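Glucosamine-6-phosphate deaminase (Bacillus subtilis, PDB 2BKX) belongs to the glucosamine-6-phosphate isomerase/6-phosphogluconolactonase family, with a Rossmann-like alpha/beta fold, and is modelled here with fructose-6-phosphate. Local coordinates at residues Met4-Tyr9 against Thr230-Arg235. Numbering follows the deposited sequence. Where two conformers were deposited one is given.
Sequences MECQTY and TVLIDR
Glu-5 and Arg-235 meet through a salt bridge, OE2 of Glu-5 lying 2.6 Å from NH2 of Arg-235. The two side chains cross at nearly a right angle, and with the carboxylate and guanidinium planes 66° apart the pair is bridged through one oxygen instead of lying flat in a two-pronged pairing. Glu-5 comes in over a guanidinium face: its CG sits above the centre of the group, 3.8 Å from CZ of Arg-235. Two torsions bring the arginine there, chi1 at -61° setting CG opposite its own carbonyl carbon and chi2 at -70° folding the chain back across residues 5-7. On that path CG of Arg-235 passes 3.2 Å from O of Gln-7, and NE makes a weak, bent bond to O of Cys-6. The second oxygen of Glu-5, OE1, has its own salt bridge to Arg-241.

Behind these side chains, strands 2-6 and 229-234 run parallel in the Rossmann-like sheet, where 229-234 is flanked by 2-6 and 193-197. The ladder is evidenced by N of Met-4 to O of Val-231 (2.8 Å), N of Ile-233 to O of Met-4 (3.0 Å) and N of Cys-6 to O of Ile-233 (2.8 Å).

On the face that bears Met-4, Cys-6 and Leu-232, overlain by Ile-15 of helix 9-26, the leucine's CD2 touches CB of Met-4 at 3.5 Å, whereas SG of Cys-6 packs more loosely against CB of Leu-232. The carboxylate of Asp-234 turns toward the start of that helix; OD2 lies on the edge side of the Tyr-9 ring, near its plane, but comes closest to N and CB of Tyr-9, a loose approach at 4.0 Å. Ser-198 hydrogen-bonds OD2, the backbone nitrogens of Gly-199 and Ala-237 hold OD1, and the Tyr-9 hydroxyl is hydrogen-bonded to O of Thr-39, a residue of the fructose-6-phosphate pocket.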
ATOM      1  N   MET A   4     -14.557  -5.260  -8.181  1.00 11.21           N
ATOM      2  CA  MET A   4     -15.808  -4.769  -7.594  1.00 15.03           C
ATOM      3  C   MET A   4     -15.885  -3.251  -7.885  1.00 13.43           C
ATOM      4  O   MET A   4     -15.063  -2.483  -7.366  1.00 11.82           O
ATOM      5  CB  MET A   4     -15.705  -4.969  -6.083  1.00 15.65           C
ATOM      6  CG  MET A   4     -16.735  -5.833  -5.392  0.50 20.03           C
ATOM      7  SD  MET A   4     -17.690  -4.798  -4.230  0.50 21.58           S
ATOM      8  CE  MET A   4     -18.538  -6.043  -3.275  0.50 21.75           C
ATOM      9  N   GLU A   5     -16.833  -2.812  -8.710  1.00 14.12           N
ATOM     10  CA  GLU A   5     -17.073  -1.395  -8.909  1.00 14.44           C
ATOM     11  C   GLU A   5     -17.871  -0.895  -7.712  1.00 12.61           C
ATOM     12  O   GLU A   5     -18.810  -1.539  -7.230  1.00 14.90           O
ATOM     13  CB  GLU A   5     -17.818  -1.087 -10.231  1.00 16.19           C
ATOM     14  CG  GLU A   5     -17.504   0.340 -10.777  1.00 18.06           C
ATOM     15  CD  GLU A   5     -18.021   0.585 -12.213  1.00 20.30           C
ATOM     16  OE1 GLU A   5     -17.668  -0.179 -13.143  1.00 26.93           O
ATOM     17  OE2 GLU A   5     -18.753   1.579 -12.391  1.00 25.20           O
ATOM     18  N   CYS A   6     -17.444   0.249  -7.207  1.00 10.07           N
ATOM     19  CA  CYS A   6     -18.032   0.922  -6.047  1.00 11.41           C
ATOM     20  C   CYS A   6     -18.631   2.220  -6.548  1.00 10.25           C
ATOM     21  O   CYS A   6     -18.041   2.887  -7.383  1.00  9.88           O
ATOM     22  CB  CYS A   6     -16.932   1.234  -5.011  1.00 10.31           C
ATOM     23  SG  CYS A   6     -16.124  -0.295  -4.418  1.00 12.94           S
ATOM     24  N   GLN A   7     -19.776   2.612  -5.994  1.00 11.03           N
ATOM     25  CA  GLN A   7     -20.486   3.802  -6.446  1.00 12.36           C
ATOM     26  C   GLN A   7     -19.741   5.083  -6.097  1.00 10.05           C
ATOM     27  O   GLN A   7     -19.796   6.076  -6.840  1.00 11.90           O
ATOM     28  CB  GLN A   7     -21.864   3.848  -5.772  1.00 14.02           C
ATOM     29  CG  GLN A   7     -23.021   3.981  -6.700  1.00 21.18           C
ATOM     30  CD  GLN A   7     -24.381   3.894  -5.970  1.00 19.70           C
ATOM     31  OE1 GLN A   7     -25.085   4.891  -5.842  1.00 29.94           O
ATOM     32  NE2 GLN A   7     -24.720   2.694  -5.467  1.00 27.16           N
ATOM     33  N   THR A   8     -19.051   5.059  -4.955  1.00  7.90           N
ATOM     34  CA  THR A   8     -18.394   6.216  -4.413  1.00  6.92           C
ATOM     35  C   THR A   8     -17.114   5.787  -3.701  1.00  6.91           C
ATOM     36  O   THR A   8     -16.960   4.621  -3.328  1.00  6.33           O
ATOM     37  CB  THR A   8     -19.257   6.931  -3.350  1.00  6.73           C
ATOM     38  OG1 THR A   8     -19.460   6.029  -2.259  1.00  7.07           O
ATOM     39  CG2 THR A   8     -20.606   7.340  -3.898  1.00  7.90           C
ATOM     40  N   TYR A   9     -16.244   6.765  -3.461  1.00  5.77           N
ATOM     41  CA  TYR A   9     -15.062   6.588  -2.610  1.00  5.80           C
ATOM     42  C   TYR A   9     -15.460   6.111  -1.203  1.00  5.93           C
ATOM     43  O   TYR A   9     -14.766   5.313  -0.577  1.00  5.62           O
ATOM     44  CB  TYR A   9     -14.286   7.902  -2.535  1.00  5.77           C
ATOM     45  CG  TYR A   9     -13.034   7.824  -1.703  1.00  6.30           C
ATOM     46  CD1 TYR A   9     -11.935   7.151  -2.155  1.00  8.31           C
ATOM     47  CD2 TYR A   9     -12.970   8.395  -0.454  1.00  6.84           C
ATOM     48  CE1 TYR A   9     -10.779   7.066  -1.388  1.00  8.85           C
ATOM     49  CE2 TYR A   9     -11.856   8.315   0.330  1.00  6.78           C
ATOM     50  CZ  TYR A   9     -10.734   7.674  -0.149  1.00  6.54           C
ATOM     51  OH  TYR A   9      -9.595   7.590   0.627  1.00  7.57           O
ATOM     52  N   THR A 230      -8.502  -8.896  -4.759  1.00  5.94           N
ATOM     53  CA  THR A 230      -9.738  -8.154  -4.875  1.00  6.35           C
ATOM     54  C   THR A 230      -9.343  -6.735  -5.252  1.00  6.02           C
ATOM     55  O   THR A 230      -8.477  -6.143  -4.636  1.00  7.11           O
ATOM     56  CB  THR A 230     -10.492  -8.168  -3.566  1.00  7.88           C
ATOM     57  OG1 THR A 230     -10.825  -9.511  -3.244  1.00 10.09           O
ATOM     58  CG2 THR A 230     -11.762  -7.316  -3.572  1.00  9.81           C
ATOM     59  N   VAL A 231     -10.028  -6.178  -6.244  1.00  5.29           N
ATOM     60  CA  VAL A 231      -9.757  -4.826  -6.735  1.00  5.41           C
ATOM     61  C   VAL A 231     -11.033  -4.016  -6.591  1.00  5.90           C
ATOM     62  O   VAL A 231     -12.058  -4.354  -7.210  1.00  7.10           O
ATOM     63  CB  VAL A 231      -9.295  -4.807  -8.220  1.00  5.53           C
ATOM     64  CG1 VAL A 231      -8.915  -3.407  -8.605  1.00  7.15           C
ATOM     65  CG2 VAL A 231      -8.188  -5.803  -8.494  1.00  7.31           C
ATOM     66  N   LEU A 232     -10.965  -2.949  -5.793  1.00  5.78           N
ATOM     67  CA  LEU A 232     -12.099  -2.065  -5.588  1.00  5.56           C
ATOM     68  C   LEU A 232     -11.861  -0.822  -6.411  1.00  6.01           C
ATOM     69  O   LEU A 232     -10.809  -0.190  -6.270  1.00  6.99           O
ATOM     70  CB  LEU A 232     -12.287  -1.724  -4.117  1.00  6.30           C
ATOM     71  CG  LEU A 232     -12.438  -2.888  -3.157  1.00  8.20           C
ATOM     72  CD1 LEU A 232     -12.622  -2.318  -1.744  1.00  9.58           C
ATOM     73  CD2 LEU A 232     -13.535  -3.836  -3.519  1.00  9.30           C
ATOM     74  N   ILE A 233     -12.829  -0.470  -7.277  1.00  6.33           N
ATOM     75  CA  ILE A 233     -12.638   0.646  -8.212  1.00  7.24           C
ATOM     76  C   ILE A 233     -13.862   1.531  -8.132  1.00  7.56           C
ATOM     77  O   ILE A 233     -14.965   1.042  -8.349  1.00  8.59           O
ATOM     78  CB  ILE A 233     -12.492   0.127  -9.641  1.00  7.58           C
ATOM     79  CG1 ILE A 233     -11.388  -0.962  -9.723  1.00  7.49           C
ATOM     80  CG2 ILE A 233     -12.155   1.250 -10.596  1.00  9.90           C
ATOM     81  CD1 ILE A 233     -11.246  -1.684 -11.074  1.00 10.88           C
ATOM     82  N   ASP A 234     -13.679   2.809  -7.833  1.00  7.51           N
ATOM     83  CA  ASP A 234     -14.828   3.713  -7.845  1.00  7.52           C
ATOM     84  C   ASP A 234     -15.205   4.145  -9.261  1.00  8.77           C
ATOM     85  O   ASP A 234     -14.526   3.819 -10.225  1.00  9.14           O
ATOM     86  CB  ASP A 234     -14.705   4.843  -6.849  1.00  8.64           C
ATOM     87  CG  ASP A 234     -13.718   5.904  -7.222  1.00  9.04           C
ATOM     88  OD1 ASP A 234     -13.212   5.958  -8.372  1.00  9.08           O
ATOM     89  OD2 ASP A 234     -13.477   6.752  -6.332  1.00 11.90           O
ATOM     90  N   ARG A 235     -16.340   4.832  -9.403  1.00  9.63           N
ATOM     91  CA  ARG A 235     -16.921   5.138 -10.728  1.00 11.19           C
ATOM     92  C   ARG A 235     -15.960   5.951 -11.575  1.00 10.98           C
ATOM     93  O   ARG A 235     -15.769   5.705 -12.749  1.00 12.22           O
ATOM     94  CB  ARG A 235     -18.273   5.852 -10.578  1.00 13.55           C
ATOM     95  CG  ARG A 235     -19.273   5.017  -9.866  1.00 19.18           C
ATOM     96  CD  ARG A 235     -19.767   3.836 -10.657  1.00 29.08           C
ATOM     97  NE  ARG A 235     -20.314   2.799  -9.780  1.00 31.89           N
ATOM     98  CZ  ARG A 235     -20.986   1.725 -10.187  1.00 34.82           C
ATOM     99  NH1 ARG A 235     -21.431   0.853  -9.281  1.00 35.29           N
ATOM    100  NH2 ARG A 235     -21.200   1.506 -11.483  1.00 36.67           N
TER